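Local atomic coordinates of restriction endonuclease EcoP15I, restriction subunit (Escherichia coli, PDB entry 4ZCF), a protein that serves as the ATP-driven motor and nuclease subunit of a type III restriction enzyme, which with its Mod partner cleaves DNA downstream of one of two inversely oriented CAGCAG sites. Residues C[223-228]-C[247-252]; C[79-84]-C[254-259]. All blocks are in the same frame, centred on the assembly; numbering follows the deposited sequence.

Contact 1: residues C[223-228]-C[247-252]; sequences IIIDEP and QYIIRY. With AMP (adenosine monophosphate), chain H.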
# COMPACT_ATOMS: atom_id res chain seq x y z
N ILE C 223 26.99 4.43 9.41
CA ILE C 223 26.81 3.07 8.88
C ILE C 223 27.45 1.99 9.72
O ILE C 223 28.63 2.08 10.01
CB ILE C 223 27.23 2.95 7.39
CG1 ILE C 223 26.54 4.00 6.51
CG2 ILE C 223 27.01 1.52 6.87
CD1 ILE C 223 26.91 3.95 5.07
N ILE C 224 26.67 0.92 10.01
CA ILE C 224 27.05 -0.29 10.73
C ILE C 224 27.25 -1.41 9.70
O ILE C 224 26.37 -1.64 8.87
CB ILE C 224 25.96 -0.69 11.77
CG1 ILE C 224 25.56 0.46 12.74
CG2 ILE C 224 26.27 -2.02 12.49
CD1 ILE C 224 26.60 0.93 13.77
N ILE C 225 28.37 -2.15 9.79
CA ILE C 225 28.63 -3.30 8.94
C ILE C 225 28.70 -4.58 9.77
O ILE C 225 29.56 -4.71 10.65
CB ILE C 225 29.80 -3.11 7.93
CG1 ILE C 225 29.28 -2.35 6.69
CG2 ILE C 225 30.39 -4.46 7.46
CD1 ILE C 225 29.72 -1.06 6.58
N ASP C 226 27.74 -5.50 9.50
CA ASP C 226 27.58 -6.81 10.12
C ASP C 226 28.35 -7.82 9.27
O ASP C 226 28.10 -7.92 8.06
CB ASP C 226 26.08 -7.18 10.17
CG ASP C 226 25.69 -8.15 11.26
OD1 ASP C 226 26.19 -9.29 11.23
OD2 ASP C 226 24.83 -7.80 12.08
N GLU C 227 29.29 -8.55 9.89
CA GLU C 227 30.21 -9.53 9.26
C GLU C 227 31.03 -8.81 8.17
O GLU C 227 30.66 -8.87 6.99
CB GLU C 227 29.47 -10.79 8.72
CG GLU C 227 28.32 -11.32 9.58
CD GLU C 227 28.65 -12.11 10.84
OE1 GLU C 227 29.76 -11.96 11.39
OE2 GLU C 227 27.75 -12.85 11.30
N PRO C 228 32.08 -8.02 8.54
CA PRO C 228 32.79 -7.21 7.54
C PRO C 228 33.59 -7.97 6.51
O PRO C 228 33.99 -7.38 5.50
CB PRO C 228 33.65 -6.27 8.38
CG PRO C 228 33.86 -6.98 9.64
CD PRO C 228 32.64 -7.81 9.89
N GLN C 247 29.39 9.51 7.61
CA GLN C 247 30.15 10.25 8.62
C GLN C 247 31.22 9.37 9.22
O GLN C 247 32.37 9.80 9.28
CB GLN C 247 29.24 10.85 9.70
CG GLN C 247 28.56 12.15 9.30
CD GLN C 247 27.63 12.65 10.38
OE1 GLN C 247 28.05 13.22 11.39
NE2 GLN C 247 26.34 12.48 10.19
N TYR C 248 30.85 8.13 9.63
CA TYR C 248 31.70 7.10 10.25
C TYR C 248 31.09 5.73 10.00
O TYR C 248 29.87 5.59 9.99
CB TYR C 248 31.80 7.31 11.78
CG TYR C 248 32.61 8.51 12.18
CD1 TYR C 248 32.01 9.76 12.34
CD2 TYR C 248 33.98 8.41 12.42
CE1 TYR C 248 32.76 10.89 12.66
CE2 TYR C 248 34.74 9.53 12.75
CZ TYR C 248 34.13 10.77 12.87
OH TYR C 248 34.86 11.88 13.18
N ILE C 249 31.95 4.72 9.83
CA ILE C 249 31.55 3.33 9.60
C ILE C 249 32.03 2.42 10.75
O ILE C 249 33.23 2.30 10.98
CB ILE C 249 32.02 2.82 8.20
CG1 ILE C 249 31.39 3.65 7.04
CG2 ILE C 249 31.74 1.34 8.01
CD1 ILE C 249 32.30 3.87 5.89
N ILE C 250 31.08 1.76 11.46
CA ILE C 250 31.42 0.85 12.56
C ILE C 250 31.19 -0.60 12.13
O ILE C 250 30.04 -0.99 11.93
CB ILE C 250 30.77 1.22 13.93
CG1 ILE C 250 30.64 2.74 14.17
CG2 ILE C 250 31.60 0.59 15.05
CD1 ILE C 250 29.38 3.43 13.68
N ARG C 251 32.29 -1.39 11.95
CA ARG C 251 32.26 -2.79 11.48
C ARG C 251 32.25 -3.77 12.63
O ARG C 251 33.05 -3.63 13.56
CB ARG C 251 33.41 -3.11 10.51
CG ARG C 251 33.62 -2.11 9.37
CD ARG C 251 34.69 -2.58 8.37
NE ARG C 251 36.01 -2.72 8.98
CZ ARG C 251 37.08 -3.23 8.38
NH1 ARG C 251 37.01 -3.65 7.12
NH2 ARG C 251 38.24 -3.33 9.03
N TYR C 252 31.36 -4.78 12.57
CA TYR C 252 31.18 -5.75 13.66
C TYR C 252 31.26 -7.15 13.17
O TYR C 252 30.50 -7.53 12.27
CB TYR C 252 29.82 -5.55 14.35
CG TYR C 252 29.70 -4.24 15.10
CD1 TYR C 252 29.35 -3.06 14.43
CD2 TYR C 252 29.87 -4.18 16.48
CE1 TYR C 252 29.20 -1.87 15.12
CE2 TYR C 252 29.73 -2.98 17.17
CZ TYR C 252 29.42 -1.82 16.48
OH TYR C 252 29.30 -0.63 17.15
P AMP H . 23.62 -11.33 13.43
O1P AMP H . 24.31 -11.92 12.25
O2P AMP H . 24.73 -10.93 14.32
O3P AMP H . 23.07 -10.04 12.94
O5' AMP H . 22.50 -12.28 14.07
C5' AMP H . 22.58 -12.65 15.44
C4' AMP H . 21.22 -12.78 16.05
O4' AMP H . 21.33 -13.14 17.46
C3' AMP H . 20.51 -11.47 16.03
O3' AMP H . 19.71 -11.40 14.84
C2' AMP H . 19.71 -11.42 17.27
O2' AMP H . 18.39 -11.92 17.04
C1' AMP H . 20.40 -12.33 18.23
N9 AMP H . 21.03 -11.67 19.30
C8 AMP H . 22.09 -10.89 19.15
N7 AMP H . 22.50 -10.43 20.36
C5 AMP H . 21.61 -11.06 21.35
C6 AMP H . 21.43 -11.06 22.76
N6 AMP H . 22.28 -10.30 23.60
N1 AMP H . 20.43 -11.81 23.29
C2 AMP H . 19.61 -12.53 22.53
N3 AMP H . 19.71 -12.57 21.21
C4 AMP H . 20.67 -11.87 20.56
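Ile223 and Ile225 trade backbone hydrogen bonds with Tyr248, Ile250 and Tyr252, joining strand 223-226 to its parallel neighbour 248-252, the two axes 20° apart. Ile223 N donates to Tyr248 O and Ile223 O accepts Ile250 N; Ile225 N then donates to Ile250 O, and Ile225 O accepts Tyr252 N. One more bond, Glu227 N to Tyr252 O at 2.9 Å, carries the pairing past the end of the first strand. Apolar contacts fill both faces. On one, Ile224 uses two branches: its CD1 meets Ile250 CD1 at 3.7 Å, while CG2, anti to the backbone N because chi1 is -53°, lies obliquely 3.8 Å from Tyr252 CD1. Tyr94 and Thr97 of helix 90-105 pack over this side. On the other face Ile225 CD1 adjoins Ile249 CG2, and Trp238 of helix 236-242 packs on both residues. Farther along, Pro228 CB rests against the aliphatic part of Arg251, 3.8 Å from Arg251 CD; the guanidinium beyond pairs with Asp81. The acidic pair lies near the nucleotide. Asp226 OD2, hydrogen-bonded to Tyr94, lies 3.0 Å from O3P of AMP, and Glu227, whose OE1 forms a salt bridge with Lys90, has OE2 3.7 Å from O1P of AMP. Strand 222-226, helix 236-242 and strand 248-253 thus form a beta-alpha-beta unit, and the acidic Asp226-Glu227 pair at the strand's C-terminal end is characteristic of the Walker B motif (motif II) of superfamily 2 helicases, here facing the nucleotide phosphate.

Contact 2: residues C[79-84]-C[254-259]; sequences IIDVSM and ATFSEG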
# COMPACT_ATOMS: atom_id res chain seq x y z
N ILE C 79 36.59 4.61 9.60
CA ILE C 79 36.20 3.25 9.90
C ILE C 79 36.68 2.82 11.28
O ILE C 79 37.88 2.77 11.54
CB ILE C 79 36.63 2.28 8.77
CG1 ILE C 79 35.97 2.70 7.42
CG2 ILE C 79 36.33 0.82 9.13
CD1 ILE C 79 36.63 2.15 6.19
N ILE C 80 35.73 2.52 12.17
CA ILE C 80 35.97 2.04 13.53
C ILE C 80 35.65 0.52 13.56
O ILE C 80 34.63 0.10 13.00
CB ILE C 80 35.13 2.87 14.54
CG1 ILE C 80 35.44 4.38 14.40
CG2 ILE C 80 35.33 2.39 15.98
CD1 ILE C 80 34.36 5.32 14.86
N ASP C 81 36.54 -0.29 14.17
CA ASP C 81 36.34 -1.74 14.23
C ASP C 81 36.10 -2.31 15.61
O ASP C 81 36.78 -1.94 16.57
CB ASP C 81 37.47 -2.49 13.53
CG ASP C 81 37.57 -2.17 12.07
OD1 ASP C 81 36.51 -1.94 11.43
OD2 ASP C 81 38.70 -2.16 11.54
N VAL C 82 35.13 -3.24 15.69
CA VAL C 82 34.74 -3.97 16.88
C VAL C 82 34.80 -5.45 16.51
O VAL C 82 34.23 -5.86 15.50
CB VAL C 82 33.33 -3.55 17.41
CG1 VAL C 82 32.89 -4.41 18.58
CG2 VAL C 82 33.29 -2.08 17.79
N SER C 83 35.53 -6.24 17.31
CA SER C 83 35.68 -7.67 17.10
C SER C 83 35.08 -8.44 18.27
O SER C 83 35.52 -8.32 19.41
CB SER C 83 37.14 -8.05 16.84
OG SER C 83 37.23 -9.43 16.56
N MET C 84 34.02 -9.19 17.97
CA MET C 84 33.28 -10.00 18.94
C MET C 84 33.02 -11.33 18.33
O MET C 84 32.55 -11.40 17.20
CB MET C 84 31.94 -9.34 19.31
CG MET C 84 32.09 -7.93 19.80
SD MET C 84 30.93 -7.63 21.11
CE MET C 84 31.00 -5.98 21.15
N ALA C 254 33.51 -11.32 13.79
CA ALA C 254 34.49 -12.23 14.34
C ALA C 254 35.65 -12.44 13.34
O ALA C 254 36.71 -12.96 13.73
CB ALA C 254 33.82 -13.55 14.65
N THR C 255 35.45 -12.02 12.06
CA THR C 255 36.43 -12.17 10.99
C THR C 255 36.76 -10.86 10.26
O THR C 255 35.87 -10.20 9.70
CB THR C 255 36.04 -13.30 10.01
OG1 THR C 255 35.63 -14.44 10.76
CG2 THR C 255 37.18 -13.68 9.06
N PHE C 256 38.05 -10.51 10.26
CA PHE C 256 38.63 -9.35 9.59
C PHE C 256 39.78 -9.92 8.74
O PHE C 256 40.95 -9.96 9.15
CB PHE C 256 39.08 -8.29 10.61
CG PHE C 256 37.96 -7.49 11.26
CD1 PHE C 256 37.22 -8.03 12.30
CD2 PHE C 256 37.69 -6.19 10.86
CE1 PHE C 256 36.19 -7.30 12.90
CE2 PHE C 256 36.66 -5.46 11.46
CZ PHE C 256 35.93 -6.02 12.48
N SER C 257 39.38 -10.46 7.57
CA SER C 257 40.23 -11.10 6.56
C SER C 257 41.08 -10.09 5.75
O SER C 257 41.91 -10.50 4.93
CB SER C 257 39.35 -11.94 5.63
OG SER C 257 38.35 -11.13 5.02
N GLU C 258 40.85 -8.78 5.97
CA GLU C 258 41.57 -7.70 5.29
C GLU C 258 42.19 -6.76 6.31
O GLU C 258 42.55 -5.63 5.99
CB GLU C 258 40.62 -6.94 4.33
CG GLU C 258 40.12 -7.78 3.16
CD GLU C 258 39.62 -6.99 1.98
OE1 GLU C 258 39.12 -5.86 2.19
OE2 GLU C 258 39.73 -7.49 0.83
N GLY C 259 42.34 -7.26 7.53
CA GLY C 259 42.89 -6.50 8.64
C GLY C 259 41.89 -5.55 9.27
O GLY C 259 40.67 -5.72 9.15
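Phe256 has its ring carbon CG anti to the carbonyl carbon (chi1 -75°), which swings the phenyl group back onto strand 79-84; Asp81, with chi1 of -62°, places its carboxylate beside that ring. The two side chains meet obliquely, the carboxylate and ring planes 57° apart, with Phe256 CE2 3.5 Å from Asp81 CG and Asp81 CB also against the ring. Next along the rim, Phe256 CZ approaches Val82 O at 3.5 Å, with this carbonyl oxygen at the ring edge and near its plane. Phe256 CE1 then reaches Ser83 CB at 4.1 Å, completing a row of three consecutive strand residues along one aromatic side chain. At the end of the strand Ala254 CB lies 3.6 Å from Met84 O. No hydrogen bond links the two segments, so van der Waals contact joins them directly. The carboxylate oxygens of Asp81 are engaged by other groups: OD1 forms a salt bridge with Arg251 and OD2 accepts Lys261 N. Replacing Phe256 with an alanine would probably open a gap beside Asp81 and Val82 O and take away the ring packed on Arg251 and Pro228, giving the Asp81-Arg251 ion pair a less enclosed setting. Beyond the ring the chain makes a type I beta turn from Phe256 to Gly259. Strand 79-84 leads into the phosphate-binding P-loop (Walker A), and the Ala-Thr after strand 248-253 resembles motif III; their proximity fits the first RecA-like domain of a superfamily 2 helicase.

Counting from the N terminus, strand 79-84 is the first strand of the seven-stranded parallel sheet and leads to the nucleotide-binding loop and helix 90-105. The chain then builds strands 109-113, 143-148 and 180-186 before reaching strand 222-226. Contact 1 closes the short loop through helix 236-242 to strand 248-253; directly afterwards, segment 254-259 returns to strand 79-84, so contact 2 closes a far longer loop that encloses contact 1 and brings the chain before strand 263-267 onto strand 79-84. Strand 248-253 lies between 222-226 and 79-84 in the sheet, making the contacts neighbours, and the Arg251-Asp81 ion pair joins strands 248-253 and 79-84.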